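Local coordinates for DUF1902 domain-containing protein (Thermus thermophilus, PDB 1WV8) that is of unknown function but belongs to the DUF1902 family and folds as a small domain of one helix and a beta sheet that pairs with a second copy of itself, at residues 17-22 with 27-32. Residues are numbered along the deposited sequence; the frame is centred on the assembly and turned at random.
Sequences WVAESD and LATEAA
Trp17 and Ala31 face each other as an antiparallel hydrogen-bonded pair where strand 16-20 meets the short strand 30-31, the outermost of this chain's sheet on that side; the two are the arms of a beta hairpin. The amide N of Trp17 gives a nearly straight bond (176°) to Ala31 O at 2.9 Å; a return bond from Ala31 N is less certain. Two residues further along, Ala19 N donates to Thr29 O at 2.7 Å, aligned almost end-on with the carbonyl.

The tight side of the hairpin carries Trp17, Thr29 and Ala31, which touch helix 34-51; a lone methyl at Ala31 lets the helix come close. Ala19 suits its place because its small methyl fits against Thr29 CG2 at 3.6 Å; the threonine hydroxyl is turned anti to its own backbone N (chi1 176°), which leaves the methyl for this contact. Leu27 is long enough for one branch to span two neighbours, its CD2 reaching Ser21 CB at 3.7 Å and Ala19 CB at 4.1 Å. Trp17 offers its indole edge, CD1 lying 3.9 Å from Ala32 O, while its broad ring also packs on Leu34 and on Glu35 of the second subunit.

The other face is looser. Val18 and Glu30, a non-hydrogen-bonded pair, run side by side, Val18 CG2 lying 3.8 Å from Glu30 CB; glutamate suits this exposed face because its carboxylate leads away from strand 16-20. Toward the turn a water accepts from Ser21 N at 2.9 Å and probably donates to Leu27 O, while Ser21 OG bonds to Lys5 O and Asp23 N. Backbone bonds thus set the register of the hairpin, mostly apolar groups pack on the helix side, and a water spans the two chain segments near the turn.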
loop_
_atom_site.group_PDB
_atom_site.type_symbol
_atom_site.label_atom_id
_atom_site.label_comp_id
_atom_site.label_asym_id
_atom_site.label_seq_id
_atom_site.Cartn_x
_atom_site.Cartn_y
_atom_site.Cartn_z
ATOM N N TRP A 17 -3.416 -2.809 11.783
ATOM C CA TRP A 17 -2.456 -2.999 10.700
ATOM C C TRP A 17 -1.133 -2.725 11.368
ATOM O O TRP A 17 -1.023 -1.779 12.139
ATOM C CB TRP A 17 -2.675 -1.983 9.571
ATOM C CG TRP A 17 -3.854 -2.279 8.711
ATOM C CD1 TRP A 17 -5.134 -1.796 8.856
ATOM C CD2 TRP A 17 -3.863 -3.105 7.553
ATOM N NE1 TRP A 17 -5.931 -2.275 7.844
ATOM C CE2 TRP A 17 -5.173 -3.082 7.032
ATOM C CE3 TRP A 17 -2.888 -3.870 6.903
ATOM C CZ2 TRP A 17 -5.529 -3.797 5.880
ATOM C CZ3 TRP A 17 -3.244 -4.578 5.764
ATOM C CH2 TRP A 17 -4.555 -4.535 5.265
ATOM N N VAL A 18 -0.126 -3.533 11.069
ATOM C CA VAL A 18 1.174 -3.377 11.704
ATOM C C VAL A 18 2.263 -3.053 10.702
ATOM O O VAL A 18 2.420 -3.752 9.714
ATOM C CB VAL A 18 1.547 -4.675 12.460
ATOM C CG1 VAL A 18 2.993 -4.624 12.920
ATOM C CG2 VAL A 18 0.608 -4.852 13.638
ATOM N N ALA A 19 3.025 -2.003 10.980
ATOM C CA ALA A 19 4.077 -1.583 10.066
ATOM C C ALA A 19 5.344 -2.417 10.200
ATOM O O ALA A 19 5.764 -2.773 11.301
ATOM C CB ALA A 19 4.390 -0.119 10.293
ATOM N N GLU A 20 5.954 -2.715 9.061
ATOM C CA GLU A 20 7.184 -3.489 9.019
ATOM C C GLU A 20 8.056 -2.946 7.892
ATOM O O GLU A 20 7.590 -2.790 6.770
ATOM C CB GLU A 20 6.863 -4.966 8.755
ATOM C CG GLU A 20 8.073 -5.868 8.593
ATOM C CD GLU A 20 8.989 -5.834 9.805
ATOM O OE1 GLU A 20 8.506 -5.485 10.907
ATOM O OE2 GLU A 20 10.189 -6.158 9.650
ATOM N N SER A 21 9.321 -2.662 8.171
ATOM C CA SER A 21 10.177 -2.148 7.117
ATOM C C SER A 21 11.638 -2.545 7.212
ATOM O O SER A 21 12.254 -2.442 8.262
ATOM C CB SER A 21 10.094 -0.625 7.066
ATOM O OG SER A 21 10.864 -0.128 5.985
ATOM N N ASP A 22 12.191 -2.978 6.087
ATOM C CA ASP A 22 13.590 -3.368 6.012
ATOM C C ASP A 22 14.432 -2.135 5.659
ATOM O O ASP A 22 15.661 -2.159 5.768
ATOM C CB ASP A 22 13.775 -4.446 4.941
ATOM C CG ASP A 22 15.078 -5.200 5.092
ATOM O OD1 ASP A 22 15.243 -5.895 6.118
ATOM O OD2 ASP A 22 15.937 -5.098 4.191
ATOM N N LEU A 27 11.492 0.361 13.352
ATOM C CA LEU A 27 10.108 0.734 13.098
ATOM C C LEU A 27 9.164 -0.234 13.797
ATOM O O LEU A 27 9.159 -1.437 13.527
ATOM C CB LEU A 27 9.811 0.759 11.593
ATOM C CG LEU A 27 8.349 1.045 11.230
ATOM C CD1 LEU A 27 7.862 2.310 11.938
ATOM C CD2 LEU A 27 8.222 1.195 9.722
ATOM N N ALA A 28 8.369 0.304 14.710
ATOM C CA ALA A 28 7.410 -0.500 15.443
ATOM C C ALA A 28 6.170 0.354 15.632
ATOM O O ALA A 28 6.134 1.220 16.507
ATOM C CB ALA A 28 7.991 -0.906 16.788
ATOM N N THR A 29 5.158 0.130 14.803
ATOM C CA THR A 29 3.937 0.918 14.912
ATOM C C THR A 29 2.755 0.280 14.194
ATOM O O THR A 29 2.925 -0.446 13.211
ATOM C CB THR A 29 4.163 2.353 14.366
ATOM O OG1 THR A 29 2.926 3.078 14.394
ATOM C CG2 THR A 29 4.708 2.311 12.936
ATOM N N GLU A 30 1.555 0.550 14.697
ATOM C CA GLU A 30 0.339 0.006 14.105
ATOM C C GLU A 30 -0.793 1.009 14.277
ATOM O O GLU A 30 -0.634 2.009 14.969
ATOM C CB GLU A 30 -0.057 -1.309 14.784
ATOM C CG GLU A 30 -0.572 -1.114 16.193
ATOM C CD GLU A 30 0.498 -1.319 17.237
ATOM O OE1 GLU A 30 1.643 -0.874 17.021
ATOM O OE2 GLU A 30 0.183 -1.926 18.279
ATOM N N ALA A 31 -1.936 0.713 13.657
ATOM C CA ALA A 31 -3.116 1.571 13.716
ATOM C C ALA A 31 -4.336 0.797 13.228
ATOM O O ALA A 31 -4.218 -0.097 12.388
ATOM C CB ALA A 31 -2.901 2.827 12.843
ATOM N N ALA A 32 -5.503 1.149 13.756
ATOM C CA ALA A 32 -6.758 0.504 13.381
ATOM C C ALA A 32 -7.069 0.581 11.887
ATOM O O ALA A 32 -7.707 -0.308 11.343
ATOM C CB ALA A 32 -7.910 1.113 14.179
HETATM O O HOH W 1 10.261 -2.930 10.882
#